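Long-range contacts in Asp/Glu-specific dipeptidyl-peptidase (PDB 5JXF), which removes dipeptides from the N-terminus of oligopeptides as a serine-type peptidase with strict specificity for aspartate or glutamate at the P1 position: residues F222-D227 against E622-P626; N228-R233 against F678-W682; N604-D610 against K646-I652. All blocks are in the same frame, centred on the assembly; numbering follows the deposited sequence.

Contact 1 (F222-D227 against E622-P626); sequences FGSDTD and EFDVP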
# COMPACT_ATOMS: atom_id res chain seq x y z
N PHE A 222 1.12 13.01 -11.66
CA PHE A 222 0.06 12.08 -11.29
C PHE A 222 0.36 11.39 -9.97
O PHE A 222 1.37 10.70 -9.85
CB PHE A 222 -0.15 11.03 -12.39
CG PHE A 222 -1.35 10.12 -12.13
CD1 PHE A 222 -2.62 10.66 -11.97
CD2 PHE A 222 -1.21 8.75 -12.06
CE1 PHE A 222 -3.74 9.83 -11.74
CE2 PHE A 222 -2.31 7.92 -11.85
CZ PHE A 222 -3.58 8.47 -11.68
N GLY A 223 -0.51 11.58 -8.99
CA GLY A 223 -0.29 10.98 -7.68
C GLY A 223 0.42 11.88 -6.69
O GLY A 223 0.48 11.57 -5.49
N SER A 224 0.96 12.99 -7.19
CA SER A 224 1.64 13.99 -6.36
C SER A 224 2.53 13.36 -5.30
O SER A 224 3.42 12.55 -5.61
CB SER A 224 0.63 14.92 -5.68
OG SER A 224 0.16 15.93 -6.56
N ASP A 225 2.26 13.68 -4.04
CA ASP A 225 3.09 13.22 -2.95
C ASP A 225 2.79 11.79 -2.51
O ASP A 225 3.66 11.12 -1.95
CB ASP A 225 2.97 14.19 -1.79
CG ASP A 225 3.47 15.58 -2.15
OD1 ASP A 225 3.99 15.76 -3.28
OD2 ASP A 225 3.35 16.49 -1.30
N THR A 226 1.58 11.30 -2.76
CA THR A 226 1.29 9.90 -2.44
C THR A 226 2.22 8.97 -3.21
O THR A 226 2.86 8.11 -2.62
CB THR A 226 -0.19 9.55 -2.75
OG1 THR A 226 -1.03 10.36 -1.92
CG2 THR A 226 -0.45 8.07 -2.46
N ASP A 227 2.33 9.19 -4.52
CA ASP A 227 3.17 8.36 -5.38
C ASP A 227 4.65 8.80 -5.51
O ASP A 227 5.44 8.12 -6.16
CB ASP A 227 2.55 8.31 -6.78
CG ASP A 227 1.37 7.34 -6.86
OD1 ASP A 227 0.92 6.91 -5.78
OD2 ASP A 227 0.89 7.03 -7.97
N GLU A 622 -4.92 14.70 -6.12
CA GLU A 622 -3.75 14.01 -6.66
C GLU A 622 -4.06 13.07 -7.83
O GLU A 622 -3.34 13.07 -8.82
CB GLU A 622 -3.06 13.22 -5.54
CG GLU A 622 -2.76 14.03 -4.28
CD GLU A 622 -2.18 13.18 -3.15
OE1 GLU A 622 -2.32 11.94 -3.21
OE2 GLU A 622 -1.57 13.75 -2.21
N PHE A 623 -5.11 12.26 -7.72
CA PHE A 623 -5.30 11.20 -8.70
C PHE A 623 -6.44 11.44 -9.69
O PHE A 623 -6.92 10.49 -10.31
CB PHE A 623 -5.55 9.86 -8.01
CG PHE A 623 -4.40 9.38 -7.18
CD1 PHE A 623 -3.35 8.66 -7.75
CD2 PHE A 623 -4.36 9.62 -5.82
CE1 PHE A 623 -2.28 8.20 -6.98
CE2 PHE A 623 -3.30 9.17 -5.03
CZ PHE A 623 -2.26 8.45 -5.63
N ASP A 624 -6.89 12.69 -9.85
CA ASP A 624 -7.81 12.99 -10.94
C ASP A 624 -7.08 12.82 -12.28
O ASP A 624 -5.86 12.94 -12.34
CB ASP A 624 -8.37 14.41 -10.80
CG ASP A 624 -9.52 14.70 -11.75
OD1 ASP A 624 -10.03 13.77 -12.41
OD2 ASP A 624 -9.93 15.88 -11.81
N VAL A 625 -7.82 12.49 -13.34
CA VAL A 625 -7.24 12.33 -14.68
C VAL A 625 -7.92 13.32 -15.62
O VAL A 625 -9.11 13.55 -15.49
CB VAL A 625 -7.43 10.88 -15.22
CG1 VAL A 625 -6.89 10.76 -16.64
CG2 VAL A 625 -6.73 9.88 -14.32
N PRO A 626 -7.15 13.94 -16.53
CA PRO A 626 -7.79 14.79 -17.54
C PRO A 626 -8.81 14.04 -18.39
O PRO A 626 -8.72 12.81 -18.53
CB PRO A 626 -6.61 15.26 -18.39
CG PRO A 626 -5.45 15.21 -17.49
CD PRO A 626 -5.68 14.03 -16.59
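The rings of F222 and F623 form a T-shaped (edge-to-face) pair where the turn leading into the short, weakly bonded helix 224-227 meets the loop before helix 627-635. F623 brings CD1 over one face of F222, the planes standing 88° apart with centroids 5.6 Å from each other. F222 reaches this loop because its CG lies anti to the backbone N (chi1 -174°), and CE1 touches V625 CG2 at 3.9 Å. One face of F623 is in turn covered by G223, whose CA makes a CH-pi contact 3.9 Å from the ring centroid. At the rim of the same ring sit T226 CG2 and the D227 carboxylate; the latter is held from outside by a salt bridge to K615 of helix 609-615. Beside the rings, E622 extends its chain past S224 CB to T226, whose OG1 donates to E622 OE1, although the modelled separation is too short to be trusted. Farther out, D225 lines the pocket of the bound arginine, and its backbone O is bonded by K346. Closing the backbone gap, G223 N donates to E622 O over 3.2 Å, nearly straight at 160°, approaching from above the carbonyl plane.

Contact 2 (N228-R233 against F678-W682); sequences NWVWPR and FDRVW. With ARG (arginine), chain E; ASP (aspartic acid), chain F.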
# COMPACT_ATOMS: atom_id res chain seq x y z
N ASN A 228 5.02 9.93 -4.93
CA ASN A 228 6.43 10.37 -4.97
C ASN A 228 7.33 9.33 -4.31
O ASN A 228 6.99 8.80 -3.25
CB ASN A 228 6.59 11.71 -4.28
CG ASN A 228 7.92 12.40 -4.63
OD1 ASN A 228 8.50 12.17 -5.69
ND2 ASN A 228 8.39 13.24 -3.72
N TRP A 229 8.47 9.04 -4.94
CA TRP A 229 9.41 8.00 -4.50
C TRP A 229 8.80 6.58 -4.48
O TRP A 229 9.32 5.71 -3.81
CB TRP A 229 9.98 8.28 -3.10
CG TRP A 229 10.59 9.62 -2.95
CD1 TRP A 229 10.02 10.72 -2.37
CD2 TRP A 229 11.90 10.02 -3.37
NE1 TRP A 229 10.89 11.78 -2.40
CE2 TRP A 229 12.06 11.38 -3.01
CE3 TRP A 229 12.95 9.36 -4.01
CZ2 TRP A 229 13.23 12.10 -3.29
CZ3 TRP A 229 14.13 10.08 -4.28
CH2 TRP A 229 14.25 11.44 -3.91
N VAL A 230 7.73 6.36 -5.23
CA VAL A 230 7.01 5.08 -5.16
C VAL A 230 6.92 4.37 -6.51
O VAL A 230 6.61 4.99 -7.52
CB VAL A 230 5.58 5.27 -4.61
CG1 VAL A 230 4.73 4.05 -4.91
CG2 VAL A 230 5.60 5.55 -3.09
N TRP A 231 7.25 3.08 -6.53
CA TRP A 231 6.94 2.18 -7.63
C TRP A 231 5.86 1.17 -7.15
O TRP A 231 5.89 0.75 -6.00
CB TRP A 231 8.19 1.43 -8.08
CG TRP A 231 7.92 0.50 -9.23
CD1 TRP A 231 7.79 -0.86 -9.18
CD2 TRP A 231 7.76 0.87 -10.60
NE1 TRP A 231 7.55 -1.36 -10.44
CE2 TRP A 231 7.52 -0.31 -11.32
CE3 TRP A 231 7.80 2.09 -11.28
CZ2 TRP A 231 7.30 -0.31 -12.69
CZ3 TRP A 231 7.58 2.09 -12.64
CH2 TRP A 231 7.34 0.90 -13.33
N PRO A 232 4.91 0.77 -8.02
CA PRO A 232 4.58 1.18 -9.39
C PRO A 232 4.20 2.66 -9.51
O PRO A 232 3.64 3.26 -8.58
CB PRO A 232 3.39 0.29 -9.74
CG PRO A 232 3.57 -0.92 -8.86
CD PRO A 232 4.10 -0.38 -7.59
N ARG A 233 4.56 3.24 -10.63
CA ARG A 233 4.32 4.65 -10.88
C ARG A 233 3.75 4.80 -12.28
O ARG A 233 4.18 4.12 -13.21
CB ARG A 233 5.62 5.47 -10.74
CG ARG A 233 5.46 6.96 -11.09
CD ARG A 233 5.17 7.80 -9.83
NE ARG A 233 6.34 7.67 -9.01
CZ ARG A 233 7.14 8.65 -8.63
NH1 ARG A 233 6.89 9.92 -8.92
NH2 ARG A 233 8.17 8.33 -7.90
N PHE A 678 13.38 10.01 -13.70
CA PHE A 678 12.71 11.02 -12.88
C PHE A 678 12.53 10.71 -11.40
O PHE A 678 12.13 11.59 -10.65
CB PHE A 678 11.36 11.38 -13.49
CG PHE A 678 10.26 10.36 -13.27
CD1 PHE A 678 10.14 9.25 -14.10
CD2 PHE A 678 9.30 10.56 -12.28
CE1 PHE A 678 9.09 8.33 -13.92
CE2 PHE A 678 8.24 9.64 -12.09
CZ PHE A 678 8.14 8.53 -12.91
N ASP A 679 12.86 9.50 -10.96
CA ASP A 679 12.74 9.20 -9.54
C ASP A 679 13.50 7.96 -9.15
O ASP A 679 14.13 7.33 -10.00
CB ASP A 679 11.26 9.02 -9.16
CG ASP A 679 10.94 9.58 -7.78
OD1 ASP A 679 11.88 9.86 -7.01
OD2 ASP A 679 9.74 9.74 -7.45
N ARG A 680 13.41 7.60 -7.87
CA ARG A 680 13.87 6.31 -7.36
C ARG A 680 12.73 5.65 -6.63
O ARG A 680 11.82 6.33 -6.16
CB ARG A 680 15.05 6.46 -6.40
CG ARG A 680 16.39 6.80 -7.04
CD ARG A 680 17.36 7.14 -5.96
NE ARG A 680 17.26 8.56 -5.64
CZ ARG A 680 17.81 9.12 -4.57
NH1 ARG A 680 18.46 8.37 -3.70
NH2 ARG A 680 17.70 10.43 -4.37
N VAL A 681 12.78 4.33 -6.50
CA VAL A 681 11.72 3.61 -5.79
C VAL A 681 11.90 3.73 -4.27
O VAL A 681 13.02 3.99 -3.79
CB VAL A 681 11.66 2.11 -6.19
CG1 VAL A 681 11.60 1.98 -7.69
CG2 VAL A 681 12.85 1.35 -5.65
N TRP A 682 10.81 3.52 -3.53
CA TRP A 682 10.79 3.74 -2.07
C TRP A 682 11.93 3.06 -1.34
O TRP A 682 12.61 3.66 -0.52
CB TRP A 682 9.46 3.28 -1.49
CG TRP A 682 9.30 3.60 -0.04
CD1 TRP A 682 9.11 2.72 0.99
CD2 TRP A 682 9.31 4.91 0.55
NE1 TRP A 682 9.01 3.39 2.18
CE2 TRP A 682 9.12 4.74 1.94
CE3 TRP A 682 9.45 6.21 0.04
CZ2 TRP A 682 9.08 5.81 2.83
CZ3 TRP A 682 9.42 7.28 0.93
CH2 TRP A 682 9.23 7.08 2.31
N ARG E . 10.91 12.52 -6.35
CA ARG E . 11.36 13.29 -7.50
C ARG E . 12.84 13.63 -7.30
O ARG E . 13.21 14.23 -6.29
CB ARG E . 10.52 14.56 -7.67
CG ARG E . 9.04 14.30 -8.02
CD ARG E . 8.24 15.60 -8.08
NE ARG E . 8.29 16.34 -6.82
CZ ARG E . 7.40 16.20 -5.84
NH1 ARG E . 6.37 15.37 -5.97
NH2 ARG E . 7.53 16.91 -4.71
N ASP F . 13.69 13.22 -8.23
CA ASP F . 15.14 13.40 -8.10
C ASP F . 15.69 14.64 -8.79
O ASP F . 16.73 14.59 -9.44
CB ASP F . 15.89 12.16 -8.62
CG ASP F . 16.03 11.07 -7.56
OD1 ASP F . 15.95 11.39 -6.36
OD2 ASP F . 16.24 9.89 -7.93
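W229 meets D679, R680 and W682 across the contact, and its side chain can be followed from root to tip. CB rests at the edge of the W682 ring, 3.8 Å from W682 CE3. With CG anti to the carbonyl carbon (chi1 -53°), the indole then runs alongside R680, pointing the same way. At CE3 it meets D679 OD1, which lies over one face 3.2 Å away; on that face, above the ring centre, sits the amino N of the bound arginine. NE1 donates to N343 O, and CZ2 faces the arginine O. At the far end CZ3 lies over the face of the R680 guanidinium, 3.6 Å from R680 NH2, the two planes 80° apart, while CH2 comes up to OD1 of the bound aspartic acid.

The polar groups around this indole hold the ligands. D679 OD1 accepts the arginine N over 2.9 Å, and N228 OD1 takes a second bond from it. R680 grips the aspartate side chain with two bonds, R680 NE to OD2 and R680 NH2 to OD1, each 2.8 Å. Behind D679, R233 NH2 is paired with OD2 as a salt bridge, but those two atoms clash in the model and their spacing is doubtful. R233 is steadied more surely by its NE bond to V230 O, at 3.1 Å, and by F678 CE2 lying over a face of its guanidinium. A classic beta bulge in strand 673-680 sets F678 and D679 together opposite V699 of the next strand. This is the substrate cleft of an S46 dipeptidyl-peptidase: carboxamide and carboxylate oxygens fix the peptide's free amino end, and R680 probably reads the acidic P1 residue.

Contact 3 (N604-D610 against K646-I652); sequences NPTTYLD and KLPVCFI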
# COMPACT_ATOMS: atom_id res chain seq x y z
N ASN A 604 6.94 -5.79 -11.08
CA ASN A 604 7.38 -5.93 -12.44
C ASN A 604 8.04 -4.64 -12.91
O ASN A 604 7.73 -3.58 -12.38
CB ASN A 604 6.21 -6.29 -13.34
CG ASN A 604 5.68 -7.68 -13.06
OD1 ASN A 604 6.44 -8.62 -12.85
ND2 ASN A 604 4.35 -7.81 -13.05
N PRO A 605 8.93 -4.73 -13.92
CA PRO A 605 9.70 -3.56 -14.38
C PRO A 605 8.96 -2.53 -15.23
O PRO A 605 9.55 -1.48 -15.52
CB PRO A 605 10.83 -4.20 -15.20
CG PRO A 605 10.22 -5.48 -15.70
CD PRO A 605 9.42 -5.98 -14.52
N THR A 606 7.72 -2.78 -15.63
CA THR A 606 7.00 -1.83 -16.50
C THR A 606 5.57 -1.55 -16.04
O THR A 606 4.92 -2.43 -15.49
CB THR A 606 6.93 -2.33 -17.96
OG1 THR A 606 6.17 -3.54 -18.01
CG2 THR A 606 8.34 -2.58 -18.54
N THR A 607 5.07 -0.34 -16.28
CA THR A 607 3.68 -0.01 -15.97
C THR A 607 2.92 0.38 -17.25
O THR A 607 3.54 0.68 -18.27
CB THR A 607 3.54 1.16 -14.95
OG1 THR A 607 4.39 2.25 -15.34
CG2 THR A 607 3.89 0.74 -13.52
N TYR A 608 1.59 0.39 -17.18
CA TYR A 608 0.73 0.71 -18.32
C TYR A 608 -0.39 1.69 -17.93
O TYR A 608 -0.67 1.87 -16.75
CB TYR A 608 0.13 -0.59 -18.92
CG TYR A 608 1.22 -1.52 -19.41
CD1 TYR A 608 1.86 -2.39 -18.54
CD2 TYR A 608 1.65 -1.48 -20.73
CE1 TYR A 608 2.89 -3.20 -18.98
CE2 TYR A 608 2.68 -2.30 -21.18
CZ TYR A 608 3.30 -3.15 -20.30
OH TYR A 608 4.31 -3.98 -20.74
N LEU A 609 -1.01 2.32 -18.92
CA LEU A 609 -2.02 3.35 -18.66
C LEU A 609 -3.23 2.80 -17.90
O LEU A 609 -3.92 3.54 -17.18
CB LEU A 609 -2.48 3.97 -19.97
CG LEU A 609 -3.44 5.15 -19.89
CD1 LEU A 609 -2.92 6.23 -18.97
CD2 LEU A 609 -3.71 5.72 -21.29
N ASP A 610 -3.50 1.52 -18.05
CA ASP A 610 -4.66 0.97 -17.33
C ASP A 610 -4.33 0.95 -15.83
O ASP A 610 -5.22 1.01 -14.99
CB ASP A 610 -5.08 -0.40 -17.90
CG ASP A 610 -4.10 -1.52 -17.58
OD1 ASP A 610 -2.95 -1.23 -17.20
OD2 ASP A 610 -4.50 -2.70 -17.72
N LYS A 646 -1.83 -1.94 -25.58
CA LYS A 646 -1.53 -1.35 -24.28
C LYS A 646 -0.57 -0.15 -24.43
O LYS A 646 0.23 -0.12 -25.36
CB LYS A 646 -0.91 -2.40 -23.36
CG LYS A 646 -1.69 -3.72 -23.34
CD LYS A 646 -1.10 -4.72 -22.34
CE LYS A 646 -1.02 -4.13 -20.95
NZ LYS A 646 -2.24 -3.34 -20.62
N LEU A 647 -0.66 0.84 -23.54
CA LEU A 647 0.24 1.99 -23.58
C LEU A 647 1.21 1.96 -22.40
O LEU A 647 0.81 2.18 -21.25
CB LEU A 647 -0.54 3.30 -23.55
CG LEU A 647 0.27 4.55 -23.88
CD1 LEU A 647 0.62 4.58 -25.37
CD2 LEU A 647 -0.50 5.79 -23.47
N PRO A 648 2.47 1.65 -22.68
CA PRO A 648 3.50 1.71 -21.65
C PRO A 648 3.54 3.10 -21.04
O PRO A 648 3.24 4.09 -21.72
CB PRO A 648 4.78 1.39 -22.41
CG PRO A 648 4.31 0.61 -23.59
CD PRO A 648 3.01 1.21 -23.97
N VAL A 649 3.88 3.20 -19.77
CA VAL A 649 3.90 4.51 -19.16
C VAL A 649 5.25 4.76 -18.47
O VAL A 649 5.88 5.77 -18.72
CB VAL A 649 2.73 4.68 -18.19
CG1 VAL A 649 2.88 5.93 -17.37
CG2 VAL A 649 1.43 4.73 -18.96
N CYS A 650 5.68 3.84 -17.61
CA CYS A 650 6.95 3.97 -16.89
C CYS A 650 7.66 2.63 -16.87
O CYS A 650 7.05 1.59 -17.10
CB CYS A 650 6.75 4.45 -15.44
SG CYS A 650 5.91 6.04 -15.22
N PHE A 651 8.96 2.68 -16.58
CA PHE A 651 9.71 1.47 -16.27
C PHE A 651 10.87 1.76 -15.31
O PHE A 651 11.13 2.92 -14.98
CB PHE A 651 10.22 0.77 -17.55
CG PHE A 651 11.26 1.55 -18.34
CD1 PHE A 651 10.88 2.52 -19.25
CD2 PHE A 651 12.61 1.27 -18.20
CE1 PHE A 651 11.84 3.22 -19.99
CE2 PHE A 651 13.57 1.95 -18.94
CZ PHE A 651 13.18 2.93 -19.83
N ILE A 652 11.53 0.71 -14.84
CA ILE A 652 12.57 0.84 -13.83
C ILE A 652 13.77 -0.02 -14.17
O ILE A 652 13.63 -1.05 -14.81
CB ILE A 652 12.08 0.44 -12.41
CG1 ILE A 652 11.30 -0.88 -12.44
CG2 ILE A 652 11.20 1.52 -11.82
CD1 ILE A 652 10.96 -1.46 -10.99
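Y608 and K646 meet at one end of an antiparallel strand pair, 601-608 beside 648-653, within an eight-stranded antiparallel sheet. K646 crosses the tyrosine at about a right angle and lays CE over one face of its ring, a CH-pi contact 3.9 Å from the centroid. Bends at chi3 and chi4 (55° and 42°) curl the lysine back so that NZ approaches D610 OD2, though at 3.7 Å that salt bridge is long. On its other flank Y608 CE2 touches P648 CG. A serine in place of Y608 would remove the surface beneath the lysine methylene, and K646 would probably be set free to turn away from D610. The backbone N of Y608 is bonded to D599 of the second subunit, so this strand also takes part in the contact between the two subunits.

T607, the next most deeply engaged, sits where the register slips by one residue between the T606-F651 and Y608-P648 pairs, a beta bulge. Its N donates to C650 O at 2.9 Å, while its O receives V649 N. The hydroxyl stands between the backbone N and the carbonyl carbon (chi1 48°), where OG1 bonds R233 O and weakly accepts C650 N. Past the strand end, L609 CD2 packs on L647 CD2, and L609 N donates to L647 O at 3.0 Å, in the carbonyl plane.

How the contacts relate
From the N terminus, 222-227 runs straight into 228-233, so contacts 1 and 2 begin on one continuous piece of chain. Their partners lie beyond a long, largely helical region: contact 1 closes a loop of 394 residues at 622-626, contact 2 one of 444 at 678-682. Contact 3 closes a much shorter loop of 35 residues. It nests wholly inside contact 2, but crosses contact 1, since 622-626 falls between its two strands; contacts 1 and 2 cross as well. W231 NE1 probably bonds N604 O, joining contact 2 to contact 3. Contact 1 ties 222-233 to the loop before helix 627-635, contact 2 ties it to the end of strand 673-680, and contact 3 pairs two strands of that sheet.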